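Local coordinates for protein ATP-dependent RNA helicase HrpB (Escherichia coli, PDB 6EUD) that hydrolyses ATP to ADP and phosphate as a DExH-box RNA helicase of the DEAH/RHA group that binds single-stranded RNA, at residues A[503-517]-A[589-601]. Sequence-based numbering, arbitrary orientation.
Sequences IARRRGQDGRYQLAN and RRLQIGQLTVKVQ
Ile593 meets Ile503 through its CG2, anti to the backbone N (CG1 at chi1 -61°), which lies 4.1 Å from Ile503 CD1; the two side chains cross at about a right angle. Ala516 CB also packs on Ile593 O, at 3.6 Å. Gly594, next in the type II' turn 593-596, brings its CA to 3.4 Å from Ala516 O; a CB would clash with that oxygen. The same carbonyl accepts the nearly straight (163°) hydrogen bond from Gln595 N, 2.6 Å long. Leu596 then lays its methyls against the face of the 503-515 hairpin, on backbone carbonyls: CD1 is 3.5 Å from Ile503 O and CD2 3.3 Å from Gln514 O, flanked by Arg505 CB and Gln514 CG. Gln514 OE1 takes Arg507 NE at 2.7 Å, from above its carbonyl plane, while NE2 bonds to Gly518 O; an alanine here would probably bare one flank of Leu596 and leave both partners without their mate. Thr597 O sits over the rim of one guanidinium face of Arg505, whose charge pairs with Glu533. Strands 503-506 and 596-601 cross at 69°, axes 8.7 Å apart, and the single cross-segment hydrogen bond comes from the turn: the connector-region hairpin docks by that turn, through mostly nonpolar packing without an inter-segment salt bridge.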
ATOM      1  N   ILE A 503      -1.384  -0.493  21.494  1.00 38.58           N
ATOM      2  CA  ILE A 503      -1.082  -0.423  22.920  1.00 43.70           C
ATOM      3  C   ILE A 503       0.278   0.236  23.123  1.00 53.94           C
ATOM      4  O   ILE A 503       1.256  -0.142  22.480  1.00 58.06           O
ATOM      5  CB  ILE A 503      -1.066  -1.806  23.542  1.00 39.86           C
ATOM      6  CG1 ILE A 503      -2.490  -2.371  23.567  1.00 39.41           C
ATOM      7  CG2 ILE A 503      -0.428  -1.751  24.920  1.00 35.59           C
ATOM      8  CD1 ILE A 503      -2.577  -3.830  23.981  1.00 36.92           C
ATOM      9  N   ALA A 504       0.346   1.229  24.000  1.00 57.27           N
ATOM     10  CA  ALA A 504       1.569   2.017  24.142  1.00 58.79           C
ATOM     11  C   ALA A 504       2.171   1.943  25.542  1.00 61.98           C
ATOM     12  O   ALA A 504       1.465   2.066  26.547  1.00 64.71           O
ATOM     13  CB  ALA A 504       1.296   3.436  23.781  1.00 58.23           C
ATOM     14  N   ARG A 505       3.482   1.732  25.605  1.00 62.53           N
ATOM     15  CA  ARG A 505       4.185   1.733  26.883  1.00 60.17           C
ATOM     16  C   ARG A 505       5.201   2.864  26.906  1.00 59.04           C
ATOM     17  O   ARG A 505       5.831   3.182  25.884  1.00 50.14           O
ATOM     18  CB  ARG A 505       4.864   0.396  27.137  1.00 62.34           C
ATOM     19  CG  ARG A 505       5.708   0.371  28.396  1.00 67.47           C
ATOM     20  CD  ARG A 505       6.634  -0.826  28.407  1.00 74.29           C
ATOM     21  NE  ARG A 505       7.652  -0.694  29.441  1.00 81.30           N
ATOM     22  CZ  ARG A 505       7.553  -1.203  30.663  1.00 85.26           C
ATOM     23  NH1 ARG A 505       6.486  -1.909  31.010  1.00 84.48           N
ATOM     24  NH2 ARG A 505       8.535  -1.019  31.531  1.00 88.69           N
ATOM     25  N   ARG A 506       5.328   3.499  28.069  1.00 66.06           N
ATOM     26  CA  ARG A 506       6.271   4.599  28.233  1.00 69.71           C
ATOM     27  C   ARG A 506       7.685   4.047  28.166  1.00 68.84           C
ATOM     28  O   ARG A 506       7.978   2.979  28.716  1.00 69.54           O
ATOM     29  CB  ARG A 506       6.039   5.343  29.554  1.00 73.98           C
ATOM     30  CG  ARG A 506       6.800   6.667  29.646  1.00 71.86           C
ATOM     31  CD  ARG A 506       6.603   7.375  30.986  1.00 71.06           C
ATOM     32  NE  ARG A 506       7.362   6.745  32.060  1.00 70.76           N
ATOM     33  CZ  ARG A 506       8.614   7.065  32.382  1.00 70.85           C
ATOM     34  NH1 ARG A 506       9.263   8.010  31.710  1.00 67.74           N
ATOM     35  NH2 ARG A 506       9.221   6.434  33.380  1.00 73.64           N
ATOM     36  N   ARG A 507       8.556   4.769  27.474  1.00 64.95           N
ATOM     37  CA  ARG A 507       9.932   4.322  27.311  1.00 63.80           C
ATOM     38  C   ARG A 507      10.955   5.346  27.794  1.00 59.44           C
ATOM     39  O   ARG A 507      11.433   6.175  27.007  1.00 58.72           O
ATOM     40  CB  ARG A 507      10.195   3.961  25.849  1.00 62.09           C
ATOM     41  CG  ARG A 507       9.709   2.574  25.504  1.00 68.08           C
ATOM     42  CD  ARG A 507      10.651   1.922  24.517  1.00 79.88           C
ATOM     43  NE  ARG A 507      10.561   0.465  24.553  1.00 84.34           N
ATOM     44  CZ  ARG A 507      11.230  -0.305  25.406  1.00 83.66           C
ATOM     45  NH1 ARG A 507      12.042   0.237  26.303  1.00 78.86           N
ATOM     46  NH2 ARG A 507      11.082  -1.624  25.356  1.00 87.72           N
ATOM     47  N   GLY A 508      11.279   5.274  29.085  1.00 59.03           N
ATOM     48  CA  GLY A 508      12.375   6.037  29.659  1.00 68.04           C
ATOM     49  C   GLY A 508      12.125   7.496  30.015  1.00 77.17           C
ATOM     50  O   GLY A 508      12.587   7.964  31.055  1.00 82.75           O
ATOM     51  N   GLN A 509      11.425   8.222  29.150  1.00 80.47           N
ATOM     52  CA  GLN A 509      11.098   9.625  29.396  1.00 86.01           C
ATOM     53  C   GLN A 509       9.606   9.880  29.213  1.00 87.23           C
ATOM     54  O   GLN A 509       8.960   9.241  28.391  1.00 84.73           O
ATOM     55  CB  GLN A 509      11.903  10.544  28.474  1.00 92.03           C
ATOM     56  CG  GLN A 509      11.879  12.004  28.898  1.00102.96           C
ATOM     57  CD  GLN A 509      13.273  12.575  29.080  1.00112.31           C
ATOM     58  OE1 GLN A 509      14.256  11.978  28.645  1.00119.78           O
ATOM     59  NE2 GLN A 509      13.369  13.729  29.738  1.00114.29           N
ATOM     60  N   ASP A 510       9.064  10.816  29.987  1.00 88.29           N
ATOM     61  CA  ASP A 510       7.650  11.159  29.906  1.00 81.15           C
ATOM     62  C   ASP A 510       7.282  11.741  28.548  1.00 73.42           C
ATOM     63  O   ASP A 510       7.884  12.708  28.080  1.00 70.39           O
ATOM     64  CB  ASP A 510       7.274  12.133  31.024  1.00 83.39           C
ATOM     65  CG  ASP A 510       7.041  11.432  32.348  1.00 87.21           C
ATOM     66  OD1 ASP A 510       7.306  10.214  32.434  1.00 85.89           O
ATOM     67  OD2 ASP A 510       6.598  12.103  33.303  1.00 91.08           O
ATOM     68  N   GLY A 511       6.286  11.129  27.915  1.00 71.67           N
ATOM     69  CA  GLY A 511       5.877  11.512  26.578  1.00 67.21           C
ATOM     70  C   GLY A 511       6.350  10.554  25.495  1.00 65.98           C
ATOM     71  O   GLY A 511       5.766  10.517  24.414  1.00 64.96           O
ATOM     72  N   ARG A 512       7.414   9.799  25.768  1.00 67.21           N
ATOM     73  CA  ARG A 512       7.941   8.852  24.788  1.00 69.34           C
ATOM     74  C   ARG A 512       7.374   7.463  25.008  1.00 61.11           C
ATOM     75  O   ARG A 512       7.561   6.849  26.070  1.00 57.51           O
ATOM     76  CB  ARG A 512       9.476   8.776  24.813  1.00 79.58           C
ATOM     77  CG  ARG A 512      10.092   8.826  23.412  1.00 90.35           C
ATOM     78  CD  ARG A 512      11.542   8.368  23.384  1.00101.85           C
ATOM     79  NE  ARG A 512      12.332   8.982  24.444  1.00113.33           N
ATOM     80  CZ  ARG A 512      13.462   8.477  24.923  1.00117.69           C
ATOM     81  NH1 ARG A 512      13.949   7.345  24.431  1.00120.45           N
ATOM     82  NH2 ARG A 512      14.107   9.110  25.890  1.00120.19           N
ATOM     83  N   TYR A 513       6.698   6.968  23.974  1.00 56.42           N
ATOM     84  CA  TYR A 513       6.053   5.669  24.027  1.00 53.91           C
ATOM     85  C   TYR A 513       6.521   4.764  22.897  1.00 51.21           C
ATOM     86  O   TYR A 513       6.887   5.228  21.816  1.00 50.96           O
ATOM     87  CB  TYR A 513       4.526   5.840  23.970  1.00 53.98           C
ATOM     88  CG  TYR A 513       3.942   6.459  25.225  1.00 51.02           C
ATOM     89  CD1 TYR A 513       3.601   5.658  26.310  1.00 51.33           C
ATOM     90  CD2 TYR A 513       3.729   7.840  25.325  1.00 44.51           C
ATOM     91  CE1 TYR A 513       3.076   6.198  27.463  1.00 52.83           C
ATOM     92  CE2 TYR A 513       3.199   8.391  26.484  1.00 47.46           C
ATOM     93  CZ  TYR A 513       2.877   7.562  27.548  1.00 50.15           C
ATOM     94  OH  TYR A 513       2.350   8.072  28.707  1.00 51.34           O
ATOM     95  N   GLN A 514       6.503   3.463  23.144  1.00 51.06           N
ATOM     96  CA  GLN A 514       6.623   2.503  22.053  1.00 50.03           C
ATOM     97  C   GLN A 514       5.317   1.720  21.908  1.00 47.35           C
ATOM     98  O   GLN A 514       4.723   1.278  22.915  1.00 46.15           O
ATOM     99  CB  GLN A 514       7.797   1.551  22.284  1.00 51.73           C
ATOM    100  CG  GLN A 514       8.002   0.574  21.143  1.00 53.59           C
ATOM    101  CD  GLN A 514       9.210  -0.326  21.334  1.00 55.22           C
ATOM    102  OE1 GLN A 514       9.450  -0.864  22.424  1.00 55.86           O
ATOM    103  NE2 GLN A 514       9.990  -0.487  20.265  1.00 54.43           N
ATOM    104  N   LEU A 515       4.857   1.553  20.671  1.00 45.67           N
ATOM    105  CA  LEU A 515       3.632   0.779  20.442  1.00 46.13           C
ATOM    106  C   LEU A 515       3.949  -0.716  20.347  1.00 46.94           C
ATOM    107  O   LEU A 515       5.100  -1.098  20.109  1.00 50.93           O
ATOM    108  CB  LEU A 515       2.909   1.250  19.179  1.00 46.14           C
ATOM    109  CG  LEU A 515       2.514   2.730  19.100  1.00 44.30           C
ATOM    110  CD1 LEU A 515       1.667   2.970  17.877  1.00 43.51           C
ATOM    111  CD2 LEU A 515       1.780   3.193  20.345  1.00 44.95           C
ATOM    112  N   ALA A 516       2.933  -1.555  20.536  1.00 43.31           N
ATOM    113  CA  ALA A 516       3.109  -3.005  20.467  1.00 44.03           C
ATOM    114  C   ALA A 516       3.672  -3.463  19.113  1.00 45.16           C
ATOM    115  O   ALA A 516       4.292  -4.522  19.019  1.00 48.34           O
ATOM    116  CB  ALA A 516       1.785  -3.725  20.758  1.00 41.86           C
ATOM    117  N   ASN A 517       3.462  -2.671  18.070  1.00 45.30           N
ATOM    118  CA  ASN A 517       3.931  -3.060  16.750  1.00 51.22           C
ATOM    119  C   ASN A 517       5.376  -2.589  16.562  1.00 57.06           C
ATOM    120  O   ASN A 517       5.963  -2.726  15.488  1.00 56.72           O
ATOM    121  CB  ASN A 517       3.006  -2.501  15.666  1.00 45.40           C
ATOM    122  CG  ASN A 517       3.055  -0.996  15.580  1.00 46.52           C
ATOM    123  OD1 ASN A 517       3.707  -0.336  16.391  1.00 49.05           O
ATOM    124  ND2 ASN A 517       2.347  -0.436  14.602  1.00 42.98           N
ATOM    125  N   ARG A 589      12.996 -15.810  30.606  1.00 59.68           N
ATOM    126  CA  ARG A 589      11.650 -15.868  30.030  1.00 57.32           C
ATOM    127  C   ARG A 589      11.110 -14.444  29.876  1.00 58.09           C
ATOM    128  O   ARG A 589      11.156 -13.656  30.835  1.00 57.49           O
ATOM    129  CB  ARG A 589      10.716 -16.714  30.901  1.00 57.92           C
ATOM    130  CG  ARG A 589       9.238 -16.557  30.591  1.00 57.23           C
ATOM    131  CD  ARG A 589       8.457 -17.723  31.162  1.00 61.96           C
ATOM    132  NE  ARG A 589       8.685 -18.940  30.387  1.00 67.07           N
ATOM    133  CZ  ARG A 589       8.296 -20.159  30.753  1.00 71.19           C
ATOM    134  NH1 ARG A 589       7.660 -20.346  31.898  1.00 71.27           N
ATOM    135  NH2 ARG A 589       8.556 -21.199  29.971  1.00 74.41           N
ATOM    136  N   ARG A 590      10.632 -14.118  28.668  1.00 56.45           N
ATOM    137  CA  ARG A 590      10.066 -12.804  28.383  1.00 60.22           C
ATOM    138  C   ARG A 590       8.561 -12.883  28.085  1.00 60.45           C
ATOM    139  O   ARG A 590       8.128 -13.596  27.170  1.00 60.63           O
ATOM    140  CB  ARG A 590      10.806 -12.150  27.208  1.00 63.63           C
ATOM    141  CG  ARG A 590      10.469 -10.671  26.991  1.00 72.98           C
ATOM    142  CD  ARG A 590      10.802 -10.178  25.581  1.00 79.53           C
ATOM    143  NE  ARG A 590      12.122 -10.627  25.143  1.00 88.59           N
ATOM    144  CZ  ARG A 590      13.266  -9.983  25.376  1.00 93.28           C
ATOM    145  NH1 ARG A 590      13.279  -8.839  26.055  1.00 97.55           N
ATOM    146  NH2 ARG A 590      14.408 -10.489  24.926  1.00 92.28           N
ATOM    147  N   LEU A 591       7.761 -12.168  28.871  1.00 60.06           N
ATOM    148  CA  LEU A 591       6.363 -11.967  28.505  1.00 57.25           C
ATOM    149  C   LEU A 591       6.271 -10.706  27.642  1.00 53.54           C
ATOM    150  O   LEU A 591       6.840  -9.642  28.033  1.00 50.19           O
ATOM    151  CB  LEU A 591       5.491 -11.858  29.754  1.00 59.33           C
ATOM    152  CG  LEU A 591       5.529 -13.129  30.614  1.00 63.97           C
ATOM    153  CD1 LEU A 591       4.581 -13.061  31.821  1.00 67.17           C
ATOM    154  CD2 LEU A 591       5.209 -14.311  29.733  1.00 62.19           C
ATOM    155  N   GLN A 592       5.627 -10.778  26.465  1.00 54.18           N
ATOM    156  CA  GLN A 592       5.695  -9.551  25.683  1.00 60.05           C
ATOM    157  C   GLN A 592       4.251  -9.271  25.125  1.00 45.53           C
ATOM    158  O   GLN A 592       3.404 -10.175  24.942  1.00 46.68           O
ATOM    159  CB  GLN A 592       6.719  -9.673  24.557  1.00 66.49           C
ATOM    160  CG  GLN A 592       6.306 -10.798  23.582  1.00 76.92           C
ATOM    161  CD  GLN A 592       7.474 -11.530  22.941  1.00 86.70           C
ATOM    162  OE1 GLN A 592       8.061 -11.097  21.944  1.00 90.22           O
ATOM    163  NE2 GLN A 592       7.637 -12.813  23.398  1.00 93.22           N
ATOM    164  N   ILE A 593       3.922  -8.001  24.965  1.00 46.04           N
ATOM    165  CA  ILE A 593       2.747  -7.613  24.214  1.00 46.31           C
ATOM    166  C   ILE A 593       3.230  -7.046  22.892  1.00 45.31           C
ATOM    167  O   ILE A 593       3.703  -5.912  22.829  1.00 45.66           O
ATOM    168  CB  ILE A 593       1.907  -6.589  24.967  1.00 51.70           C
ATOM    169  CG1 ILE A 593       1.426  -7.169  26.300  1.00 52.00           C
ATOM    170  CG2 ILE A 593       0.728  -6.235  24.142  1.00 51.63           C
ATOM    171  CD1 ILE A 593       0.668  -6.208  27.125  1.00 50.11           C
ATOM    172  N   GLY A 594       3.160  -7.853  21.841  1.00 47.74           N
ATOM    173  CA  GLY A 594       3.782  -7.473  20.584  1.00 47.15           C
ATOM    174  C   GLY A 594       5.277  -7.311  20.780  1.00 46.92           C
ATOM    175  O   GLY A 594       5.932  -8.222  21.273  1.00 46.38           O
ATOM    176  N   GLN A 595       5.806  -6.142  20.429  1.00 49.88           N
ATOM    177  CA  GLN A 595       7.230  -5.844  20.567  1.00 50.47           C
ATOM    178  C   GLN A 595       7.588  -5.250  21.927  1.00 54.68           C
ATOM    179  O   GLN A 595       8.739  -4.890  22.163  1.00 57.36           O
ATOM    180  CB  GLN A 595       7.666  -4.878  19.464  1.00 53.01           C
ATOM    181  CG  GLN A 595       7.405  -5.398  18.072  1.00 54.44           C
ATOM    182  CD  GLN A 595       8.073  -6.730  17.849  1.00 62.39           C
ATOM    183  OE1 GLN A 595       9.295  -6.825  17.906  1.00 72.08           O
ATOM    184  NE2 GLN A 595       7.277  -7.779  17.629  1.00 63.70           N
ATOM    185  N   LEU A 596       6.594  -5.143  22.810  1.00 54.75           N
ATOM    186  CA  LEU A 596       6.750  -4.495  24.121  1.00 53.42           C
ATOM    187  C   LEU A 596       7.053  -5.509  25.196  1.00 55.18           C
ATOM    188  O   LEU A 596       6.222  -6.363  25.494  1.00 58.00           O
ATOM    189  CB  LEU A 596       5.484  -3.719  24.517  1.00 51.90           C
ATOM    190  CG  LEU A 596       5.115  -2.513  23.661  1.00 52.29           C
ATOM    191  CD1 LEU A 596       3.807  -1.889  24.140  1.00 53.97           C
ATOM    192  CD2 LEU A 596       6.262  -1.513  23.704  1.00 52.84           C
ATOM    193  N   THR A 597       8.238  -5.424  25.784  1.00 55.32           N
ATOM    194  CA  THR A 597       8.575  -6.344  26.855  1.00 60.07           C
ATOM    195  C   THR A 597       7.810  -5.940  28.109  1.00 66.80           C
ATOM    196  O   THR A 597       7.890  -4.796  28.563  1.00 70.95           O
ATOM    197  CB  THR A 597      10.082  -6.371  27.119  1.00 60.66           C
ATOM    198  OG1 THR A 597      10.755  -6.834  25.941  1.00 62.79           O
ATOM    199  CG2 THR A 597      10.396  -7.308  28.272  1.00 60.92           C
ATOM    200  N   VAL A 598       7.031  -6.869  28.649  1.00 68.69           N
ATOM    201  CA  VAL A 598       6.203  -6.552  29.809  1.00 73.30           C
ATOM    202  C   VAL A 598       6.899  -7.028  31.074  1.00 75.71           C
ATOM    203  O   VAL A 598       6.856  -6.368  32.120  1.00 75.78           O
ATOM    204  CB  VAL A 598       4.808  -7.190  29.695  1.00 75.90           C
ATOM    205  CG1 VAL A 598       4.020  -7.016  30.989  1.00 81.74           C
ATOM    206  CG2 VAL A 598       4.060  -6.575  28.541  1.00 75.45           C
ATOM    207  N   LYS A 599       7.559  -8.174  30.959  1.00 73.08           N
ATOM    208  CA  LYS A 599       8.290  -8.731  32.076  1.00 70.83           C
ATOM    209  C   LYS A 599       9.410  -9.633  31.571  1.00 67.87           C
ATOM    210  O   LYS A 599       9.266 -10.309  30.552  1.00 68.37           O
ATOM    211  CB  LYS A 599       7.346  -9.503  33.000  1.00 71.97           C
ATOM    212  CG  LYS A 599       7.936  -9.761  34.369  1.00 79.09           C
ATOM    213  CD  LYS A 599       6.974 -10.502  35.285  1.00 85.24           C
ATOM    214  CE  LYS A 599       6.786 -11.945  34.850  1.00 87.66           C
ATOM    215  NZ  LYS A 599       6.024 -12.718  35.875  1.00 90.25           N
ATOM    216  N   VAL A 600      10.533  -9.616  32.278  1.00 65.42           N
ATOM    217  CA  VAL A 600      11.602 -10.571  32.041  1.00 60.52           C
ATOM    218  C   VAL A 600      11.925 -11.271  33.351  1.00 60.77           C
ATOM    219  O   VAL A 600      12.057 -10.635  34.393  1.00 61.45           O
ATOM    220  CB  VAL A 600      12.866  -9.905  31.458  1.00 60.04           C
ATOM    221  CG1 VAL A 600      12.721  -9.727  29.965  1.00 59.78           C
ATOM    222  CG2 VAL A 600      13.128  -8.580  32.115  1.00 63.34           C
ATOM    223  N   GLN A 601      12.028 -12.592  33.294  1.00 60.80           N
ATOM    224  CA  GLN A 601      12.257 -13.386  34.489  1.00 62.09           C
ATOM    225  C   GLN A 601      13.260 -14.485  34.206  1.00 61.84           C
ATOM    226  O   GLN A 601      13.403 -14.909  33.063  1.00 51.64           O
ATOM    227  CB  GLN A 601      10.936 -13.977  35.001  1.00 70.81           C
ATOM    228  CG  GLN A 601      10.109 -14.713  33.942  1.00 76.49           C
ATOM    229  CD  GLN A 601       8.802 -15.281  34.497  1.00 81.92           C
ATOM    230  OE1 GLN A 601       7.728 -15.084  33.920  1.00 82.60           O
ATOM    231  NE2 GLN A 601       8.893 -15.997  35.613  1.00 82.90           N
TER